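Local atomic coordinates of C alpha-dehydrogenase (Sphingobium sp. SYK-6, PDB entry 4YAG), a protein that probably catalyses the NAD-dependent oxidation of an alcohol at the C-alpha position of lignin-derived aryl ethers, as a short-chain dehydrogenase/reductase. Residues Q23-N28 and M237-I242; G98-A103 and F154-A159; G136-N141 and G182-M187. One frame throughout, in Å; residues are numbered along the deposited sequence.

Contact 1: residues Q23-N28 and M237-I242; sequences QRLLAN and MIVDAI
V239 meets the C-terminal end of helix 16-27, and N28 just beyond it, with the two methyls at its tip. Its CB points toward that helix and acts as the fork from which CG1 and CG2 part. V239 CG1, anti to the backbone N (chi1 166°), comes up against the amide of N28, 3.9 Å from N28 OD1. V239 CG2, on the other branch, has the closer contacts: it lies 3.6 Å from N28 ND2, 3.9 Å from R24 CB, and also touches the carbonyl oxygen of R24 and, more distantly, L25 CD2. The two helices, 16-27 and 231-244, are neighbours on one side of the Rossmann-type sheet of the short-chain dehydrogenases, and their axes here pass 9.7 Å apart at 55°. N28, the first residue to leave the helical path, turns its side chain back, and N28 ND2 donates an almost perfectly straight bond of 2.8 Å to R24 O (179°), which lies in the amide plane and so restrains the rotation of the group V239 packs against. The backbone N of N28 is a second donor to that oxygen, from the opposite face of the carbonyl. R24 sends its charged end to a salt bridge with D236. Beyond V239, L25 CD2 meets I242 CD1 at 3.8 Å, the two side chains crossing at about a right angle.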
loop_
_atom_site.group_PDB
_atom_site.type_symbol
_atom_site.label_atom_id
_atom_site.label_comp_id
_atom_site.label_asym_id
_atom_site.label_seq_id
_atom_site.Cartn_x
_atom_site.Cartn_y
_atom_site.Cartn_z
ATOM N N GLN A 23 26.963 -9.442 -0.139
ATOM C CA GLN A 23 28.241 -9.829 -0.702
ATOM C C GLN A 23 28.864 -8.707 -1.519
ATOM O O GLN A 23 30.060 -8.461 -1.440
ATOM C CB GLN A 23 28.086 -11.052 -1.598
ATOM C CG GLN A 23 27.818 -12.345 -0.868
ATOM C CD GLN A 23 27.356 -13.422 -1.827
ATOM O OE1 GLN A 23 26.144 -13.685 -1.964
ATOM N NE2 GLN A 23 28.284 -14.000 -2.535
ATOM N N ARG A 24 28.058 -8.043 -2.332
ATOM C CA ARG A 24 28.616 -6.998 -3.184
ATOM C C ARG A 24 28.908 -5.702 -2.421
ATOM O O ARG A 24 29.877 -5.016 -2.740
ATOM C CB ARG A 24 27.722 -6.765 -4.405
ATOM C CG ARG A 24 27.512 -8.029 -5.251
ATOM C CD ARG A 24 28.804 -8.789 -5.534
ATOM N NE ARG A 24 29.775 -7.924 -6.175
ATOM C CZ ARG A 24 31.093 -8.110 -6.171
ATOM N NH1 ARG A 24 31.643 -9.148 -5.548
ATOM N NH2 ARG A 24 31.869 -7.233 -6.791
ATOM N N LEU A 25 28.114 -5.366 -1.411
ATOM C CA LEU A 25 28.475 -4.228 -0.575
ATOM C C LEU A 25 29.791 -4.479 0.185
ATOM O O LEU A 25 30.635 -3.594 0.241
ATOM C CB LEU A 25 27.339 -3.848 0.379
ATOM C CG LEU A 25 26.077 -3.279 -0.272
ATOM C CD1 LEU A 25 25.019 -2.964 0.781
ATOM C CD2 LEU A 25 26.394 -2.018 -1.088
ATOM N N LEU A 26 29.963 -5.673 0.760
ATOM C CA LEU A 26 31.208 -6.020 1.424
ATOM C C LEU A 26 32.376 -5.906 0.439
ATOM O O LEU A 26 33.453 -5.374 0.776
ATOM C CB LEU A 26 31.137 -7.440 2.003
ATOM C CG LEU A 26 32.371 -7.861 2.810
ATOM C CD1 LEU A 26 32.244 -7.374 4.231
ATOM C CD2 LEU A 26 32.539 -9.364 2.782
ATOM N N ALA A 27 32.188 -6.436 -0.773
ATOM C CA ALA A 27 33.221 -6.376 -1.803
ATOM C C ALA A 27 33.631 -4.947 -2.121
ATOM O O ALA A 27 34.785 -4.685 -2.472
ATOM C CB ALA A 27 32.761 -7.079 -3.080
ATOM N N ASN A 28 32.686 -4.031 -1.989
ATOM C CA ASN A 28 32.941 -2.614 -2.194
ATOM C C ASN A 28 33.283 -1.840 -0.911
ATOM O O ASN A 28 33.221 -0.610 -0.907
ATOM C CB ASN A 28 31.744 -1.982 -2.895
ATOM C CG ASN A 28 31.698 -2.313 -4.361
ATOM O OD1 ASN A 28 32.256 -1.581 -5.188
ATOM N ND2 ASN A 28 31.060 -3.423 -4.705
ATOM N N MET A 237 23.829 -4.370 -9.322
ATOM C CA MET A 237 22.908 -3.302 -9.728
ATOM C C MET A 237 22.671 -2.338 -8.590
ATOM O O MET A 237 22.477 -1.136 -8.804
ATOM C CB MET A 237 21.563 -3.865 -10.171
ATOM C CG MET A 237 21.617 -4.763 -11.379
ATOM S SD MET A 237 19.990 -5.396 -11.781
ATOM C CE MET A 237 20.417 -6.635 -13.001
ATOM N N ILE A 238 22.566 -2.872 -7.377
ATOM C CA ILE A 238 22.362 -2.060 -6.199
ATOM C C ILE A 238 23.613 -1.243 -5.833
ATOM O O ILE A 238 23.490 -0.083 -5.422
ATOM C CB ILE A 238 21.824 -2.922 -5.009
ATOM C CG1 ILE A 238 20.409 -3.400 -5.338
ATOM C CG2 ILE A 238 21.857 -2.169 -3.697
ATOM C CD1 ILE A 238 19.453 -2.264 -5.668
ATOM N N VAL A 239 24.807 -1.804 -5.988
ATOM C CA VAL A 239 26.032 -1.018 -5.826
ATOM C C VAL A 239 25.939 0.199 -6.756
ATOM O O VAL A 239 26.149 1.339 -6.307
ATOM C CB VAL A 239 27.286 -1.855 -6.139
ATOM C CG1 VAL A 239 28.521 -0.985 -6.315
ATOM C CG2 VAL A 239 27.508 -2.898 -5.037
ATOM N N ASP A 240 25.581 -0.031 -8.025
ATOM C CA ASP A 240 25.525 1.079 -8.984
ATOM C C ASP A 240 24.454 2.105 -8.566
ATOM O O ASP A 240 24.664 3.316 -8.698
ATOM C CB ASP A 240 25.254 0.581 -10.400
ATOM C CG ASP A 240 26.413 -0.241 -10.980
ATOM O OD1 ASP A 240 27.555 -0.144 -10.487
ATOM O OD2 ASP A 240 26.167 -0.992 -11.948
ATOM N N ALA A 241 23.327 1.634 -8.052
ATOM C CA ALA A 241 22.228 2.521 -7.663
ATOM C C ALA A 241 22.617 3.394 -6.472
ATOM O O ALA A 241 22.190 4.563 -6.379
ATOM C CB ALA A 241 20.964 1.710 -7.333
ATOM N N ILE A 242 23.369 2.838 -5.528
ATOM C CA ILE A 242 23.850 3.606 -4.380
ATOM C C ILE A 242 24.907 4.624 -4.801
ATOM O O ILE A 242 24.842 5.797 -4.409
ATOM C CB ILE A 242 24.410 2.664 -3.292
ATOM C CG1 ILE A 242 23.277 1.815 -2.736
ATOM C CG2 ILE A 242 25.066 3.449 -2.189
ATOM C CD1 ILE A 242 23.785 0.566 -2.031
#

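Contact 2: residues G98-A103 and F154-A159; sequences GPFKDA and FMAIYA. With NAI (1,4-dihydronicotinamide adenine dinucleotide), chain C.
F154 lays one face of its ring against the backbone of G98. The CA of G98 stands 3.7 Å from the centroid of the F154 ring and 17° off its normal, a CH-pi contact displaced toward the rim, and the G98 carbonyl carbon continues over the same face. With CG anti to the backbone N (chi1 -171°), the side chain of F154 carries its ring over the G98 backbone. P99 runs alongside it, pointing the same way, with P99 CD 3.8 Å from F154 CE2. A backbone hydrogen bond runs beside the CH-pi contact: G98 N donates to F154 O over 3.0 Å, in the carbonyl plane, while F154 CA makes a CH...O contact with G98 O. F100 is turned differently, offering its ring edge to the methyl of A156, with F100 CD1 3.9 Å from A156 CB. A103 CB then meets I157 CD1 at 4.1 Å. The loop before helix 105-133 thus joins the start of helix 156-177 near the second subunit, where K101 forms a salt bridge with E178 of that subunit. In the same first turn, Y158 OH shares a 2.8 Å hydrogen bond with O2D of the nicotinamide ribose of NADH. Y158 and K162, both NADH-binding, match the YxxxK motif of the family. Apolar touches and one backbone bond are consistent with a fixed position for the turn bearing this tyrosine.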
loop_
_atom_site.group_PDB
_atom_site.type_symbol
_atom_site.label_atom_id
_atom_site.label_comp_id
_atom_site.label_asym_id
_atom_site.label_seq_id
_atom_site.Cartn_x
_atom_site.Cartn_y
_atom_site.Cartn_z
ATOM N N GLY A 98 -2.076 -16.861 -2.655
ATOM C CA GLY A 98 -2.934 -18.024 -2.575
ATOM C C GLY A 98 -4.290 -17.674 -3.136
ATOM O O GLY A 98 -4.566 -16.506 -3.467
ATOM N N PRO A 99 -5.169 -18.674 -3.204
ATOM C CA PRO A 99 -6.501 -18.431 -3.763
ATOM C C PRO A 99 -7.199 -17.298 -3.007
ATOM O O PRO A 99 -7.282 -17.312 -1.778
ATOM C CB PRO A 99 -7.203 -19.772 -3.556
ATOM C CG PRO A 99 -6.094 -20.770 -3.529
ATOM C CD PRO A 99 -4.980 -20.075 -2.814
ATOM N N PHE A 100 -7.712 -16.300 -3.727
ATOM C CA PHE A 100 -8.123 -15.065 -3.068
ATOM C C PHE A 100 -9.249 -15.305 -2.065
ATOM O O PHE A 100 -9.287 -14.697 -1.005
ATOM C CB PHE A 100 -8.580 -14.021 -4.092
ATOM C CG PHE A 100 -8.962 -12.702 -3.477
ATOM C CD1 PHE A 100 -8.013 -11.766 -3.188
ATOM C CD2 PHE A 100 -10.276 -12.413 -3.168
ATOM C CE1 PHE A 100 -8.353 -10.553 -2.612
ATOM C CE2 PHE A 100 -10.621 -11.214 -2.593
ATOM C CZ PHE A 100 -9.668 -10.284 -2.309
ATOM N N LYS A 101 -10.172 -16.194 -2.404
ATOM C CA LYS A 101 -11.310 -16.440 -1.526
ATOM C C LYS A 101 -10.910 -17.182 -0.252
ATOM O O LYS A 101 -11.702 -17.269 0.693
ATOM C CB LYS A 101 -12.400 -17.191 -2.274
ATOM C CG LYS A 101 -12.925 -16.446 -3.493
ATOM C CD LYS A 101 -14.117 -17.141 -4.120
ATOM C CE LYS A 101 -13.790 -18.517 -4.650
ATOM N NZ LYS A 101 -12.817 -18.488 -5.792
ATOM N N ASP A 102 -9.699 -17.714 -0.226
ATOM C CA ASP A 102 -9.201 -18.455 0.942
ATOM C C ASP A 102 -8.489 -17.497 1.912
ATOM O O ASP A 102 -8.350 -17.794 3.095
ATOM C CB ASP A 102 -8.202 -19.542 0.540
ATOM C CG ASP A 102 -8.848 -20.753 -0.113
ATOM O OD1 ASP A 102 -10.082 -20.867 -0.079
ATOM O OD2 ASP A 102 -8.095 -21.592 -0.650
ATOM N N ALA A 103 -8.003 -16.367 1.416
ATOM C CA ALA A 103 -7.246 -15.451 2.273
ATOM C C ALA A 103 -8.141 -14.864 3.365
ATOM O O ALA A 103 -9.290 -14.493 3.128
ATOM C CB ALA A 103 -6.613 -14.330 1.452
ATOM N N PHE A 154 -4.706 -14.102 -7.160
ATOM C CA PHE A 154 -3.873 -15.036 -6.377
ATOM C C PHE A 154 -2.721 -14.271 -5.743
ATOM O O PHE A 154 -2.185 -14.684 -4.718
ATOM C CB PHE A 154 -3.342 -16.135 -7.327
ATOM C CG PHE A 154 -2.641 -17.281 -6.663
ATOM C CD1 PHE A 154 -1.272 -17.253 -6.457
ATOM C CD2 PHE A 154 -3.341 -18.440 -6.327
ATOM C CE1 PHE A 154 -0.614 -18.348 -5.878
ATOM C CE2 PHE A 154 -2.687 -19.535 -5.754
ATOM C CZ PHE A 154 -1.325 -19.474 -5.526
ATOM N N MET A 155 -2.333 -13.156 -6.351
ATOM C CA MET A 155 -1.205 -12.356 -5.854
ATOM C C MET A 155 -1.638 -11.004 -5.294
ATOM O O MET A 155 -0.841 -10.080 -5.196
ATOM C CB MET A 155 -0.201 -12.143 -6.984
ATOM C CG MET A 155 0.171 -13.453 -7.664
ATOM S SD MET A 155 1.930 -13.754 -7.799
ATOM C CE MET A 155 1.917 -15.083 -9.002
ATOM N N ALA A 156 -2.899 -10.881 -4.897
ATOM C CA ALA A 156 -3.412 -9.578 -4.481
ATOM C C ALA A 156 -2.653 -8.966 -3.312
ATOM O O ALA A 156 -2.341 -7.777 -3.325
ATOM C CB ALA A 156 -4.876 -9.660 -4.136
ATOM N N ILE A 157 -2.399 -9.757 -2.271
ATOM C CA ILE A 157 -1.793 -9.201 -1.060
ATOM C C ILE A 157 -0.353 -8.743 -1.346
ATOM O O ILE A 157 0.092 -7.673 -0.898
ATOM C CB ILE A 157 -1.846 -10.216 0.086
ATOM C CG1 ILE A 157 -3.297 -10.583 0.398
ATOM C CG2 ILE A 157 -1.168 -9.640 1.333
ATOM C CD1 ILE A 157 -3.459 -11.703 1.412
ATOM N N TYR A 158 0.363 -9.565 -2.104
ATOM C CA TYR A 158 1.738 -9.281 -2.495
ATOM C C TYR A 158 1.795 -8.030 -3.354
ATOM O O TYR A 158 2.533 -7.095 -3.066
ATOM C CB TYR A 158 2.293 -10.450 -3.298
ATOM C CG TYR A 158 3.787 -10.374 -3.541
ATOM C CD1 TYR A 158 4.683 -10.634 -2.515
ATOM C CD2 TYR A 158 4.294 -10.080 -4.787
ATOM C CE1 TYR A 158 6.058 -10.602 -2.734
ATOM C CE2 TYR A 158 5.675 -10.036 -5.011
ATOM C CZ TYR A 158 6.538 -10.301 -3.989
ATOM O OH TYR A 158 7.900 -10.262 -4.229
ATOM N N ALA A 159 0.995 -7.998 -4.422
ATOM C CA ALA A 159 1.037 -6.870 -5.342
ATOM C C ALA A 159 0.690 -5.548 -4.676
ATOM O O ALA A 159 1.307 -4.522 -4.952
ATOM C CB ALA A 159 0.108 -7.109 -6.484
HETATM P PA NAI C . 14.570 -15.052 0.607
HETATM O O1A NAI C . 13.509 -15.759 1.403
HETATM O O2A NAI C . 15.682 -15.907 0.034
HETATM O O5B NAI C . 15.216 -13.900 1.462
HETATM C C5B NAI C . 14.415 -13.151 2.329
HETATM C C4B NAI C . 14.975 -13.238 3.693
HETATM O O4B NAI C . 14.149 -12.318 4.478
HETATM C C3B NAI C . 14.941 -14.553 4.335
HETATM O O3B NAI C . 16.227 -14.940 4.860
HETATM C C2B NAI C . 13.924 -14.437 5.361
HETATM O O2B NAI C . 14.143 -15.286 6.497
HETATM C C1B NAI C . 13.893 -13.015 5.702
HETATM N N9A NAI C . 12.650 -12.582 6.286
HETATM C C8A NAI C . 11.366 -12.927 5.921
HETATM N N7A NAI C . 10.480 -12.355 6.748
HETATM C C5A NAI C . 11.161 -11.605 7.671
HETATM C C6A NAI C . 10.820 -10.801 8.760
HETATM N N6A NAI C . 9.477 -10.686 9.146
HETATM N N1A NAI C . 11.789 -10.181 9.480
HETATM C C2A NAI C . 13.092 -10.341 9.148
HETATM N N3A NAI C . 13.476 -11.105 8.114
HETATM C C4A NAI C . 12.545 -11.746 7.373
HETATM O O3 NAI C . 13.761 -14.376 -0.578
HETATM P PN NAI C . 14.142 -13.164 -1.569
HETATM O O1N NAI C . 15.634 -12.858 -1.580
HETATM O O2N NAI C . 13.590 -13.583 -2.909
HETATM O O5D NAI C . 13.321 -11.924 -0.961
HETATM C C5D NAI C . 13.897 -10.621 -0.828
HETATM C C4D NAI C . 12.942 -9.598 -1.325
HETATM O O4D NAI C . 12.884 -9.698 -2.795
HETATM C C3D NAI C . 11.567 -9.757 -0.842
HETATM O O3D NAI C . 11.066 -8.471 -0.420
HETATM C C2D NAI C . 10.805 -10.257 -1.983
HETATM O O2D NAI C . 9.427 -9.877 -1.893
HETATM C C1D NAI C . 11.446 -9.638 -3.129
HETATM N N1N NAI C . 11.304 -10.200 -4.420
HETATM C C2N NAI C . 11.847 -11.408 -4.790
HETATM C C3N NAI C . 11.685 -11.865 -6.087
HETATM C C7N NAI C . 12.265 -13.169 -6.516
HETATM O O7N NAI C . 12.012 -13.671 -7.632
HETATM N N7N NAI C . 13.223 -13.803 -5.613
HETATM C C4N NAI C . 10.991 -11.129 -7.034
HETATM C C5N NAI C . 10.499 -9.892 -6.662
HETATM C C6N NAI C . 10.665 -9.434 -5.380
#

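Contact 3: residues G136-N141 and G182-M187; sequences GGHIVN and GVTVLM
H138 lays its imidazole flat over the peptide of G182, and this is the tight part of the contact. G182 O sits 3.4 Å above the H138 ring plane, over its centre, while the ring's far end reaches past V183 to T184: H138 NE2 donates to T184 OG1 over 2.8 Å, nearly straight at 174° and almost in the ring plane. The ring lies along the neighbouring strand because CG is anti to the backbone N (chi1 -155°). A side chain on G182 would run into the imidazole, as a CB there would come within 2.7 Å of H138 ND1. T184 OG1 is also bonded to K246 O, so the hydroxyl links the histidine to the chain leading into strand 248-250. Replacing H138 with an alanine would probably leave T184 OG1 without its NE2 partner and open a gap above the G182 peptide. Farther along this face, V140 CG1 approaches L186 CB at 4.3 Å. On the other face the touch between the two strands is looser: I139 and V183 lie side by side, pointing the same way, with I139 CB 4.1 Å from V183 CG1. Solvent comes nearest at the partly exposed G182. Between the faces runs a regular parallel ladder of alternating backbone bonds, such as I139 N to G182 O (2.8 Å). These strands, joined by helix 156-177 in a beta-alpha-beta unit, occupy adjacent places in the seven-stranded Rossmann sheet, between strands 87-90 and 248-250. Helix 231-244 covers the H138, V140 and T184 face, with I242 on H138 and I238 on V140, whereas helix 156-177 covers the other, where T169 touches V183 and V185 and bonds to N141 ND2, N141 OD1 being bonded to N90 ND2.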
loop_
_atom_site.group_PDB
_atom_site.type_symbol
_atom_site.label_atom_id
_atom_site.label_comp_id
_atom_site.label_asym_id
_atom_site.label_seq_id
_atom_site.Cartn_x
_atom_site.Cartn_y
_atom_site.Cartn_z
ATOM N N GLY A 136 25.289 11.767 5.351
ATOM C CA GLY A 136 24.471 11.266 4.265
ATOM C C GLY A 136 24.224 9.785 4.414
ATOM O O GLY A 136 24.458 9.201 5.452
ATOM N N GLY A 137 23.755 9.168 3.349
ATOM C CA GLY A 137 23.479 7.753 3.398
ATOM C C GLY A 137 22.621 7.372 2.220
ATOM O O GLY A 137 22.459 8.143 1.273
ATOM N N HIS A 138 22.092 6.161 2.265
ATOM C CA HIS A 138 21.242 5.683 1.198
ATOM C C HIS A 138 20.274 4.660 1.745
ATOM O O HIS A 138 20.613 3.903 2.648
ATOM C CB HIS A 138 22.067 5.059 0.065
ATOM C CG HIS A 138 21.375 5.099 -1.254
ATOM N ND1 HIS A 138 21.414 6.205 -2.069
ATOM C CD2 HIS A 138 20.558 4.206 -1.863
ATOM C CE1 HIS A 138 20.685 5.976 -3.147
ATOM N NE2 HIS A 138 20.154 4.778 -3.045
ATOM N N ILE A 139 19.077 4.628 1.174
ATOM C CA ILE A 139 18.053 3.645 1.492
ATOM C C ILE A 139 17.658 2.901 0.222
ATOM O O ILE A 139 17.391 3.524 -0.807
ATOM C CB ILE A 139 16.761 4.313 2.032
ATOM C CG1 ILE A 139 17.088 5.221 3.202
ATOM C CG2 ILE A 139 15.701 3.275 2.417
ATOM C CD1 ILE A 139 15.930 6.045 3.641
ATOM N N VAL A 140 17.653 1.573 0.293
ATOM C CA VAL A 140 17.145 0.747 -0.782
ATOM C C VAL A 140 15.962 -0.021 -0.232
ATOM O O VAL A 140 16.086 -0.708 0.780
ATOM C CB VAL A 140 18.184 -0.278 -1.290
ATOM C CG1 VAL A 140 17.603 -1.147 -2.399
ATOM C CG2 VAL A 140 19.447 0.412 -1.786
ATOM N N ASN A 141 14.812 0.082 -0.890
ATOM C CA ASN A 141 13.657 -0.748 -0.554
ATOM C C ASN A 141 13.428 -1.769 -1.645
ATOM O O ASN A 141 13.375 -1.407 -2.810
ATOM C CB ASN A 141 12.393 0.137 -0.443
ATOM C CG ASN A 141 12.481 1.119 0.702
ATOM O OD1 ASN A 141 13.048 0.816 1.749
ATOM N ND2 ASN A 141 11.961 2.323 0.496
ATOM N N GLY A 182 20.138 9.406 -0.202
ATOM C CA GLY A 182 19.468 8.983 -1.420
ATOM C C GLY A 182 18.572 7.789 -1.222
ATOM O O GLY A 182 18.694 7.081 -0.217
ATOM N N VAL A 183 17.650 7.570 -2.151
ATOM C CA VAL A 183 16.762 6.414 -2.082
ATOM C C VAL A 183 16.639 5.696 -3.416
ATOM O O VAL A 183 16.763 6.297 -4.478
ATOM C CB VAL A 183 15.342 6.772 -1.563
ATOM C CG1 VAL A 183 15.429 7.521 -0.232
ATOM C CG2 VAL A 183 14.563 7.605 -2.570
ATOM N N THR A 184 16.410 4.388 -3.326
ATOM C CA THR A 184 16.247 3.519 -4.485
ATOM C C THR A 184 15.150 2.519 -4.181
ATOM O O THR A 184 15.107 1.960 -3.094
ATOM C CB THR A 184 17.525 2.711 -4.757
ATOM O OG1 THR A 184 18.614 3.600 -5.038
ATOM C CG2 THR A 184 17.344 1.747 -5.918
ATOM N N VAL A 185 14.267 2.282 -5.139
ATOM C CA VAL A 185 13.378 1.133 -5.058
ATOM C C VAL A 185 13.823 0.112 -6.096
ATOM O O VAL A 185 13.978 0.425 -7.291
ATOM C CB VAL A 185 11.879 1.490 -5.193
ATOM C CG1 VAL A 185 11.577 2.211 -6.493
ATOM C CG2 VAL A 185 11.034 0.233 -5.056
ATOM N N LEU A 186 14.094 -1.092 -5.593
ATOM C CA LEU A 186 14.465 -2.236 -6.406
ATOM C C LEU A 186 13.229 -3.039 -6.755
ATOM O O LEU A 186 12.444 -3.392 -5.874
ATOM C CB LEU A 186 15.453 -3.081 -5.598
ATOM C CG LEU A 186 15.814 -4.452 -6.155
ATOM C CD1 LEU A 186 16.471 -4.384 -7.511
ATOM C CD2 LEU A 186 16.705 -5.180 -5.144
ATOM N N MET A 187 13.055 -3.297 -8.045
ATOM C CA MET A 187 11.908 -4.013 -8.575
ATOM C C MET A 187 12.380 -5.242 -9.329
ATOM O O MET A 187 12.701 -5.167 -10.520
ATOM C CB MET A 187 11.085 -3.079 -9.470
ATOM C CG MET A 187 10.486 -1.941 -8.672
ATOM S SD MET A 187 9.844 -0.595 -9.698
ATOM C CE MET A 187 11.353 0.094 -10.317
#

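Along the chain the segments run 23-28, 98-103, 136-141, 154-159, 182-187 and 237-242: contact 1 brackets the other two, and contacts 2 and 3 interleave. Contacts 1 and 3 have centres 12 Å apart and touch directly, since helix 231-244 serves both, packing on helix 16-27 and on the sheet face of H138, V140 and T184. Contact 2 lies 33 Å from contact 1 and 28 Å from contact 3, centre to centre, on the opposite side of the chain's centre, yet its segment 154-159 opens the helix that joins the two strands of contact 3. Helix 156-177 thus runs from the NADH-binding Y158 end, beside the peripheral loop near the subunit interface, back to the Rossmann sheet.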